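Local structure of butyrophilin subfamily 1 member A1 (Bos taurus, 4HH8) at residues Asn41-Trp51 against Ile88-Arg96; Arg50-Phe61 against Glu72-Leu83. The protein probably helps to secrete milk-fat droplets and to inhibit the proliferation of activated T cells, and is seen here as its two extracellular immunoglobulin-like domains. The protein carries 1 engineered substitution. One frame throughout, in Å; residues are numbered along the deposited sequence.

Interaction 1 of 2, residues Asn41-Trp51 against Ile88-Arg96; sequences NVSAKGMELRW and IAEGSVAVR
The core of a V-set immunoglobulin sandwich is packed where Trp51 and Leu49 meet Val93 and Val95, joining strand 48-51 of one sheet to strand 92-96 of the other. The strand axes pass 8.8 Å apart at 42°, a spacing filled by side chains. Trp51 is the core tryptophan of the fold and also touches Cys110, half of the disulfide to Cys36. Val95 lays its CG2 over one face of the indole, a CH-pi contact whose exact closeness is doubtful in the model, whereas Val93 CG2 meets the ring edge, 3.4 Å from Trp51 CH2. With CG set beside the backbone N (chi1 -88°), the wide ring reaches both valines. Leu49 continues the apolar layer toward the loops, CD1 lying 4.4 Å from Ile88 CD1.

Beyond the strands, loop meets loop around Ala44 and Ile88. Ala44 N donates to Ile88 O at 2.9 Å in an almost straight bond (178°), and Gly91 N reaches the same oxygen from the opposite face of its plane. Gly91 has a positive phi, and a side chain there would run into Val42 O; glycine answers both demands. The Ser43 hydroxyl accepts from Lys45 N at 3.0 Å, an ST turn, and Lys45 draws its methylenes across Ile88, CG sitting 3.7 Å from Ile88 CG2. Asn41, which bears an N-linked glycan absent from this model, brings CB to 3.4 Å from Glu90 O. Across the segments, then, cohesion is mostly apolar, and the Ile88 carbonyl, held by Gly91 N from within its own turn, ties the loops together through Ala44 N.

Interaction 2 of 2, residues Arg50-Phe61 against Glu72-Leu83; sequences RWFREKVSPAVF and EEMAEYRGRVSL
Ala59 and Glu73 form a single backbone bridge with the bonding pattern of a parallel pair, Ala59 N giving to Glu72 O at 3.0 Å and Met74 N to Ala59 O at 2.7 Å. Just beyond it, Val60 and Phe61 both face Trp51, a classic beta bulge leading into strand 61-64 of the V-set domain. Branched Val60 suits this bend because its methyls can serve two neighbours: CG1 sits over the face of the Tyr77 ring, 4.2 Å from the centroid, and CG2 presses on CE of Met74 (present as selenomethionine) at a tight 3.5 Å. The buried ring of Phe61 lies in the sandwich core, and its CG, anti to the backbone N (chi1 176°), carries it to strand 81-83. There Val81 CG2 meets the ring edge, and CZ comes within 3.7 Å of Leu83 CB. Glu73 runs alongside, OE2 only 3.3 Å from Phe61 CD1; Leu62 N hydrogen-bonds this oxygen, fixing the carboxylate beside the ring. A serine in place of Phe61 would probably open a gap between Val81 and Leu83 and leave the flank of Glu73 without its aromatic neighbour. Arg53 is long enough to serve two partners: NH2 bonds Ser103 O, while NH1, lying near the plane of the Tyr77 ring, makes a weak, bent bond to Tyr77 OH at 2.7 Å (120°).

Both interactions belong to the first, V-type immunoglobulin domain, with centres about 16 Å apart. They share Arg50 and Trp51 on strand 48-52. Along the chain the order is 41-51, 50-61, 72-83 and 88-96, placing the whole of interaction 2 between the outer limits of interaction 1. Their second segments lead into neighbouring antiparallel strands, 81-85 and 92-97, where Arg96 N probably hydrogen-bonds Ser82 O at 2.8 Å. The apolar layers also merge: Val95 CG2 packs on Phe61 CD2, and Leu49 CD1 on Leu83 CD2. Together they bind strands 48-52 and 61-64 of one sheet to two adjoining strands of the other, making one continuous sandwich core.

Interaction 1 of 2, residues Asn41-Trp51 against Ile88-Arg96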
# COMPACT_ATOMS: atom_id res chain seq x y z
N ASN A 41 -4.52 -16.91 25.05
CA ASN A 41 -5.70 -16.82 24.22
C ASN A 41 -7.01 -16.81 25.01
O ASN A 41 -7.88 -17.67 24.86
CB ASN A 41 -5.67 -17.93 23.16
CG ASN A 41 -5.48 -19.30 23.76
OD1 ASN A 41 -4.84 -19.46 24.81
ND2 ASN A 41 -6.05 -20.29 23.11
N VAL A 42 -7.16 -15.79 25.86
CA VAL A 42 -8.37 -15.63 26.65
C VAL A 42 -9.38 -14.70 25.95
O VAL A 42 -9.00 -13.94 25.08
CB VAL A 42 -8.04 -15.14 28.10
CG1 VAL A 42 -7.34 -16.27 28.87
CG2 VAL A 42 -7.18 -13.86 28.10
N SER A 43 -10.65 -14.78 26.32
CA SER A 43 -11.68 -13.92 25.72
C SER A 43 -11.36 -12.44 25.83
O SER A 43 -10.94 -11.97 26.86
CB SER A 43 -13.04 -14.13 26.35
OG SER A 43 -13.96 -13.22 25.73
N ALA A 44 -11.57 -11.72 24.74
CA ALA A 44 -11.46 -10.26 24.75
C ALA A 44 -12.85 -9.56 24.81
O ALA A 44 -12.89 -8.33 24.78
CB ALA A 44 -10.62 -9.75 23.55
N LYS A 45 -13.95 -10.33 24.88
CA LYS A 45 -15.34 -9.77 24.92
C LYS A 45 -15.51 -8.79 26.07
O LYS A 45 -15.23 -9.16 27.20
CB LYS A 45 -16.41 -10.86 25.08
CG LYS A 45 -16.62 -11.73 23.85
CD LYS A 45 -17.90 -12.57 23.95
CE LYS A 45 -17.77 -13.84 23.12
NZ LYS A 45 -18.67 -14.93 23.61
N GLY A 46 -15.95 -7.56 25.79
CA GLY A 46 -16.20 -6.57 26.86
C GLY A 46 -15.04 -5.68 27.23
O GLY A 46 -15.16 -4.80 28.07
N MSE A 47 -13.89 -5.92 26.60
CA MSE A 47 -12.69 -5.13 26.86
C MSE A 47 -12.76 -3.84 26.06
O MSE A 47 -13.49 -3.75 25.10
CB MSE A 47 -11.45 -5.90 26.41
CG MSE A 47 -11.06 -7.01 27.34
SE MSE A 47 -9.25 -7.64 26.93
CE MSE A 47 -8.14 -6.28 27.71
N GLU A 48 -11.99 -2.85 26.46
CA GLU A 48 -11.80 -1.72 25.59
C GLU A 48 -10.79 -2.11 24.52
O GLU A 48 -9.65 -2.45 24.84
CB GLU A 48 -11.33 -0.47 26.35
CG GLU A 48 -10.95 0.71 25.42
CD GLU A 48 -10.35 1.91 26.16
OE1 GLU A 48 -10.85 2.23 27.26
OE2 GLU A 48 -9.39 2.54 25.65
N LEU A 49 -11.25 -2.06 23.27
CA LEU A 49 -10.46 -2.30 22.06
C LEU A 49 -10.29 -0.98 21.32
O LEU A 49 -11.28 -0.42 20.88
CB LEU A 49 -11.18 -3.29 21.14
CG LEU A 49 -11.64 -4.61 21.80
CD1 LEU A 49 -12.49 -5.44 20.88
CD2 LEU A 49 -10.48 -5.46 22.37
N ARG A 50 -9.07 -0.47 21.20
CA ARG A 50 -8.82 0.81 20.54
C ARG A 50 -7.76 0.67 19.45
O ARG A 50 -6.65 0.22 19.74
CB ARG A 50 -8.34 1.85 21.56
CG ARG A 50 -8.10 3.24 20.95
CD ARG A 50 -7.41 4.23 21.93
NE ARG A 50 -8.30 4.51 23.05
CZ ARG A 50 -9.12 5.56 23.16
NH1 ARG A 50 -9.17 6.50 22.20
NH2 ARG A 50 -9.89 5.67 24.23
N TRP A 51 -8.08 1.03 18.23
CA TRP A 51 -7.03 1.16 17.22
C TRP A 51 -6.80 2.64 16.98
O TRP A 51 -7.75 3.43 16.93
CB TRP A 51 -7.43 0.48 15.91
CG TRP A 51 -7.09 -0.96 15.82
CD1 TRP A 51 -6.13 -1.51 15.05
CD2 TRP A 51 -7.74 -2.05 16.49
NE1 TRP A 51 -6.13 -2.87 15.18
CE2 TRP A 51 -7.11 -3.23 16.06
CE3 TRP A 51 -8.84 -2.13 17.35
CZ2 TRP A 51 -7.50 -4.49 16.51
CZ3 TRP A 51 -9.23 -3.39 17.80
CH2 TRP A 51 -8.55 -4.56 17.37
N ILE A 88 -13.27 -13.54 18.84
CA ILE A 88 -13.06 -12.71 20.03
C ILE A 88 -13.01 -13.51 21.33
O ILE A 88 -12.27 -13.15 22.27
CB ILE A 88 -14.11 -11.55 20.10
CG1 ILE A 88 -13.68 -10.48 21.12
CG2 ILE A 88 -15.58 -12.12 20.30
CD1 ILE A 88 -14.67 -9.28 21.16
N ALA A 89 -13.75 -14.60 21.38
CA ALA A 89 -13.77 -15.42 22.58
C ALA A 89 -12.43 -16.09 22.86
O ALA A 89 -12.21 -16.58 23.98
CB ALA A 89 -14.87 -16.47 22.52
N GLU A 90 -11.55 -16.12 21.89
CA GLU A 90 -10.19 -16.58 22.17
C GLU A 90 -9.17 -15.46 22.09
O GLU A 90 -7.95 -15.70 22.12
CB GLU A 90 -9.81 -17.79 21.30
CG GLU A 90 -9.52 -17.47 19.84
CD GLU A 90 -9.12 -18.73 19.06
OE1 GLU A 90 -7.99 -19.23 19.29
OE2 GLU A 90 -9.95 -19.22 18.24
N GLY A 91 -9.66 -14.22 22.00
CA GLY A 91 -8.79 -13.07 22.17
C GLY A 91 -8.28 -12.47 20.87
O GLY A 91 -7.49 -11.55 20.88
N SER A 92 -8.78 -12.98 19.76
CA SER A 92 -8.34 -12.58 18.43
C SER A 92 -9.42 -11.77 17.70
O SER A 92 -10.54 -12.23 17.53
CB SER A 92 -7.98 -13.82 17.62
OG SER A 92 -7.27 -13.45 16.45
N VAL A 93 -9.06 -10.53 17.33
CA VAL A 93 -9.99 -9.59 16.69
C VAL A 93 -9.24 -8.80 15.62
O VAL A 93 -8.04 -8.92 15.49
CB VAL A 93 -10.62 -8.56 17.69
CG1 VAL A 93 -11.32 -9.26 18.78
CG2 VAL A 93 -9.58 -7.64 18.26
N ALA A 94 -9.97 -7.99 14.86
CA ALA A 94 -9.30 -7.13 13.89
C ALA A 94 -10.24 -5.99 13.66
O ALA A 94 -11.42 -6.09 14.00
CB ALA A 94 -9.04 -7.88 12.58
N VAL A 95 -9.71 -4.89 13.13
CA VAL A 95 -10.51 -3.78 12.65
C VAL A 95 -10.45 -3.89 11.16
O VAL A 95 -9.35 -4.00 10.60
CB VAL A 95 -9.95 -2.41 13.13
CG1 VAL A 95 -10.60 -1.24 12.36
CG2 VAL A 95 -10.29 -2.23 14.58
N ARG A 96 -11.63 -3.95 10.53
CA ARG A 96 -11.77 -3.90 9.10
C ARG A 96 -11.88 -2.43 8.65
O ARG A 96 -12.75 -1.69 9.13
CB ARG A 96 -12.99 -4.69 8.63
CG ARG A 96 -13.02 -4.87 7.10
CD ARG A 96 -14.11 -5.84 6.59
NE ARG A 96 -15.46 -5.43 6.98
CZ ARG A 96 -16.50 -5.26 6.16
NH1 ARG A 96 -16.38 -5.48 4.84
NH2 ARG A 96 -17.69 -4.89 6.65

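Interaction 2 of 2, residues Arg50-Phe61 against Glu72-Leu83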
# COMPACT_ATOMS: atom_id res chain seq x y z
N ARG A 50 -9.07 -0.47 21.20
CA ARG A 50 -8.82 0.81 20.54
C ARG A 50 -7.76 0.67 19.45
O ARG A 50 -6.65 0.22 19.74
CB ARG A 50 -8.34 1.85 21.56
CG ARG A 50 -8.10 3.24 20.95
CD ARG A 50 -7.41 4.23 21.93
NE ARG A 50 -8.30 4.51 23.05
CZ ARG A 50 -9.12 5.56 23.16
NH1 ARG A 50 -9.17 6.50 22.20
NH2 ARG A 50 -9.89 5.67 24.23
N TRP A 51 -8.08 1.03 18.23
CA TRP A 51 -7.03 1.16 17.22
C TRP A 51 -6.80 2.64 16.98
O TRP A 51 -7.75 3.43 16.93
CB TRP A 51 -7.43 0.48 15.91
CG TRP A 51 -7.09 -0.96 15.82
CD1 TRP A 51 -6.13 -1.51 15.05
CD2 TRP A 51 -7.74 -2.05 16.49
NE1 TRP A 51 -6.13 -2.87 15.18
CE2 TRP A 51 -7.11 -3.23 16.06
CE3 TRP A 51 -8.84 -2.13 17.35
CZ2 TRP A 51 -7.50 -4.49 16.51
CZ3 TRP A 51 -9.23 -3.39 17.80
CH2 TRP A 51 -8.55 -4.56 17.37
N PHE A 52 -5.54 3.05 16.88
CA PHE A 52 -5.24 4.46 16.65
C PHE A 52 -3.96 4.61 15.85
O PHE A 52 -3.20 3.64 15.66
CB PHE A 52 -5.20 5.25 17.97
CG PHE A 52 -4.08 4.84 18.92
CD1 PHE A 52 -2.87 5.54 18.93
CD2 PHE A 52 -4.25 3.78 19.81
CE1 PHE A 52 -1.85 5.20 19.78
CE2 PHE A 52 -3.24 3.43 20.69
CZ PHE A 52 -2.02 4.15 20.69
N ARG A 53 -3.71 5.82 15.39
CA ARG A 53 -2.52 6.08 14.62
C ARG A 53 -1.54 6.91 15.44
O ARG A 53 -0.76 6.36 16.22
CB ARG A 53 -2.90 6.72 13.29
CG ARG A 53 -3.44 5.68 12.33
CD ARG A 53 -3.82 6.21 11.01
NE ARG A 53 -2.68 6.30 10.11
CZ ARG A 53 -2.80 6.65 8.83
NH1 ARG A 53 -3.99 6.94 8.34
NH2 ARG A 53 -1.74 6.75 8.05
N GLU A 54 -1.62 8.22 15.31
CA GLU A 54 -0.67 9.08 16.00
C GLU A 54 -1.18 9.47 17.39
O GLU A 54 -0.43 9.36 18.36
CB GLU A 54 -0.28 10.26 15.09
CG GLU A 54 0.90 9.91 14.13
CD GLU A 54 0.64 10.26 12.65
OE1 GLU A 54 0.36 11.45 12.34
OE2 GLU A 54 0.72 9.33 11.79
N LYS A 55 -2.44 9.90 17.51
CA LYS A 55 -3.01 10.20 18.83
C LYS A 55 -3.93 9.06 19.30
O LYS A 55 -4.70 8.52 18.50
CB LYS A 55 -3.82 11.51 18.77
CG LYS A 55 -2.98 12.80 18.66
CD LYS A 55 -3.88 14.06 18.64
CE LYS A 55 -3.10 15.30 18.15
NZ LYS A 55 -3.25 16.48 19.07
N VAL A 56 -3.86 8.71 20.60
CA VAL A 56 -4.79 7.74 21.21
C VAL A 56 -6.25 8.12 20.96
O VAL A 56 -7.11 7.25 20.77
CB VAL A 56 -4.58 7.54 22.75
CG1 VAL A 56 -3.13 7.17 23.07
CG2 VAL A 56 -5.01 8.77 23.54
N SER A 57 -6.52 9.42 20.96
CA SER A 57 -7.87 9.94 20.78
C SER A 57 -7.76 11.23 19.93
O SER A 57 -6.90 12.08 20.21
CB SER A 57 -8.49 10.22 22.15
OG SER A 57 -9.88 10.51 22.06
N PRO A 58 -8.61 11.38 18.88
CA PRO A 58 -9.61 10.42 18.41
C PRO A 58 -8.96 9.22 17.71
O PRO A 58 -7.86 9.35 17.16
CB PRO A 58 -10.46 11.22 17.44
CG PRO A 58 -9.85 12.60 17.34
CD PRO A 58 -8.53 12.57 18.01
N ALA A 59 -9.63 8.07 17.78
CA ALA A 59 -9.08 6.79 17.40
C ALA A 59 -9.57 6.42 16.01
O ALA A 59 -10.50 7.02 15.50
CB ALA A 59 -9.48 5.71 18.40
N VAL A 60 -8.89 5.45 15.39
CA VAL A 60 -9.36 4.83 14.16
C VAL A 60 -10.65 4.04 14.46
O VAL A 60 -11.61 4.08 13.68
CB VAL A 60 -8.25 3.89 13.58
CG1 VAL A 60 -8.78 3.05 12.41
CG2 VAL A 60 -7.08 4.71 13.15
N PHE A 61 -10.63 3.29 15.57
CA PHE A 61 -11.75 2.44 15.97
C PHE A 61 -11.73 2.28 17.49
O PHE A 61 -10.65 2.14 18.13
CB PHE A 61 -11.75 1.08 15.26
CG PHE A 61 -12.84 0.16 15.75
CD1 PHE A 61 -14.11 0.21 15.19
CD2 PHE A 61 -12.63 -0.67 16.82
CE1 PHE A 61 -15.14 -0.59 15.68
CE2 PHE A 61 -13.67 -1.46 17.33
CZ PHE A 61 -14.92 -1.42 16.75
N GLU A 72 -15.94 8.96 19.38
CA GLU A 72 -14.56 8.99 19.84
C GLU A 72 -13.62 8.54 18.70
O GLU A 72 -12.41 8.39 18.92
CB GLU A 72 -14.40 8.09 21.05
CG GLU A 72 -15.28 8.45 22.26
CD GLU A 72 -14.70 7.98 23.57
OE1 GLU A 72 -13.46 8.11 23.79
OE2 GLU A 72 -15.48 7.45 24.38
N GLU A 73 -14.19 8.31 17.51
CA GLU A 73 -13.45 7.91 16.31
C GLU A 73 -13.19 9.11 15.39
O GLU A 73 -14.08 9.95 15.19
CB GLU A 73 -14.23 6.84 15.56
CG GLU A 73 -14.45 5.59 16.40
CD GLU A 73 -15.21 4.48 15.68
OE1 GLU A 73 -15.97 4.77 14.74
OE2 GLU A 73 -15.05 3.29 16.05
N MSE A 74 -11.99 9.18 14.82
CA MSE A 74 -11.68 10.15 13.76
C MSE A 74 -12.79 10.16 12.73
O MSE A 74 -13.29 9.08 12.34
CB MSE A 74 -10.38 9.83 13.06
CG MSE A 74 -9.14 10.10 13.88
SE MSE A 74 -7.54 9.25 13.07
CE MSE A 74 -7.15 7.96 14.39
N ALA A 75 -13.17 11.36 12.29
CA ALA A 75 -14.26 11.54 11.30
C ALA A 75 -13.99 10.88 9.95
O ALA A 75 -14.93 10.41 9.30
CB ALA A 75 -14.61 13.02 11.13
N GLU A 76 -12.73 10.85 9.54
CA GLU A 76 -12.31 10.17 8.31
C GLU A 76 -12.25 8.64 8.43
O GLU A 76 -12.02 7.95 7.43
CB GLU A 76 -10.93 10.66 7.94
CG GLU A 76 -10.10 11.03 9.16
CD GLU A 76 -8.63 11.11 8.84
OE1 GLU A 76 -8.10 10.06 8.40
OE2 GLU A 76 -8.03 12.21 9.04
N TYR A 77 -12.42 8.10 9.63
CA TYR A 77 -12.60 6.66 9.76
C TYR A 77 -14.02 6.24 10.01
O TYR A 77 -14.41 5.15 9.65
CB TYR A 77 -11.60 6.07 10.75
CG TYR A 77 -10.22 6.03 10.13
CD1 TYR A 77 -9.92 5.09 9.14
CD2 TYR A 77 -9.24 6.98 10.46
CE1 TYR A 77 -8.67 5.07 8.53
CE2 TYR A 77 -8.01 6.98 9.85
CZ TYR A 77 -7.71 6.03 8.89
OH TYR A 77 -6.48 5.98 8.29
N ARG A 78 -14.83 7.13 10.57
CA ARG A 78 -16.21 6.83 10.90
C ARG A 78 -16.96 6.33 9.73
O ARG A 78 -16.90 6.92 8.67
CB ARG A 78 -16.93 8.09 11.35
CG ARG A 78 -17.14 8.20 12.82
CD ARG A 78 -17.78 9.54 13.06
NE ARG A 78 -17.23 10.19 14.23
CZ ARG A 78 -17.13 11.51 14.38
NH1 ARG A 78 -17.52 12.32 13.40
NH2 ARG A 78 -16.62 12.00 15.51
N GLY A 79 -17.71 5.25 9.93
CA GLY A 79 -18.53 4.72 8.84
C GLY A 79 -17.78 3.82 7.85
O GLY A 79 -18.41 3.24 6.97
N ARG A 80 -16.45 3.69 7.99
CA ARG A 80 -15.70 2.73 7.15
C ARG A 80 -14.91 1.71 7.99
O ARG A 80 -14.13 0.93 7.45
CB ARG A 80 -14.81 3.47 6.13
CG ARG A 80 -13.95 4.59 6.72
CD ARG A 80 -13.27 5.52 5.65
NE ARG A 80 -12.35 4.76 4.82
CZ ARG A 80 -11.03 4.84 4.83
NH1 ARG A 80 -10.36 5.75 5.56
NH2 ARG A 80 -10.36 4.03 4.03
N VAL A 81 -15.11 1.73 9.31
CA VAL A 81 -14.42 0.81 10.23
C VAL A 81 -15.40 -0.07 10.99
O VAL A 81 -16.52 0.35 11.28
CB VAL A 81 -13.53 1.55 11.27
CG1 VAL A 81 -12.41 2.32 10.59
CG2 VAL A 81 -14.36 2.50 12.14
N SER A 82 -14.98 -1.29 11.29
CA SER A 82 -15.80 -2.26 12.03
C SER A 82 -14.92 -3.33 12.63
O SER A 82 -13.85 -3.62 12.13
CB SER A 82 -16.91 -2.89 11.16
OG SER A 82 -16.38 -3.68 10.10
N LEU A 83 -15.42 -3.94 13.70
CA LEU A 83 -14.68 -4.92 14.46
C LEU A 83 -14.92 -6.25 13.82
O LEU A 83 -16.07 -6.60 13.56
CB LEU A 83 -15.22 -4.96 15.89
CG LEU A 83 -14.45 -5.81 16.89
CD1 LEU A 83 -12.98 -5.36 16.98
CD2 LEU A 83 -15.17 -5.74 18.23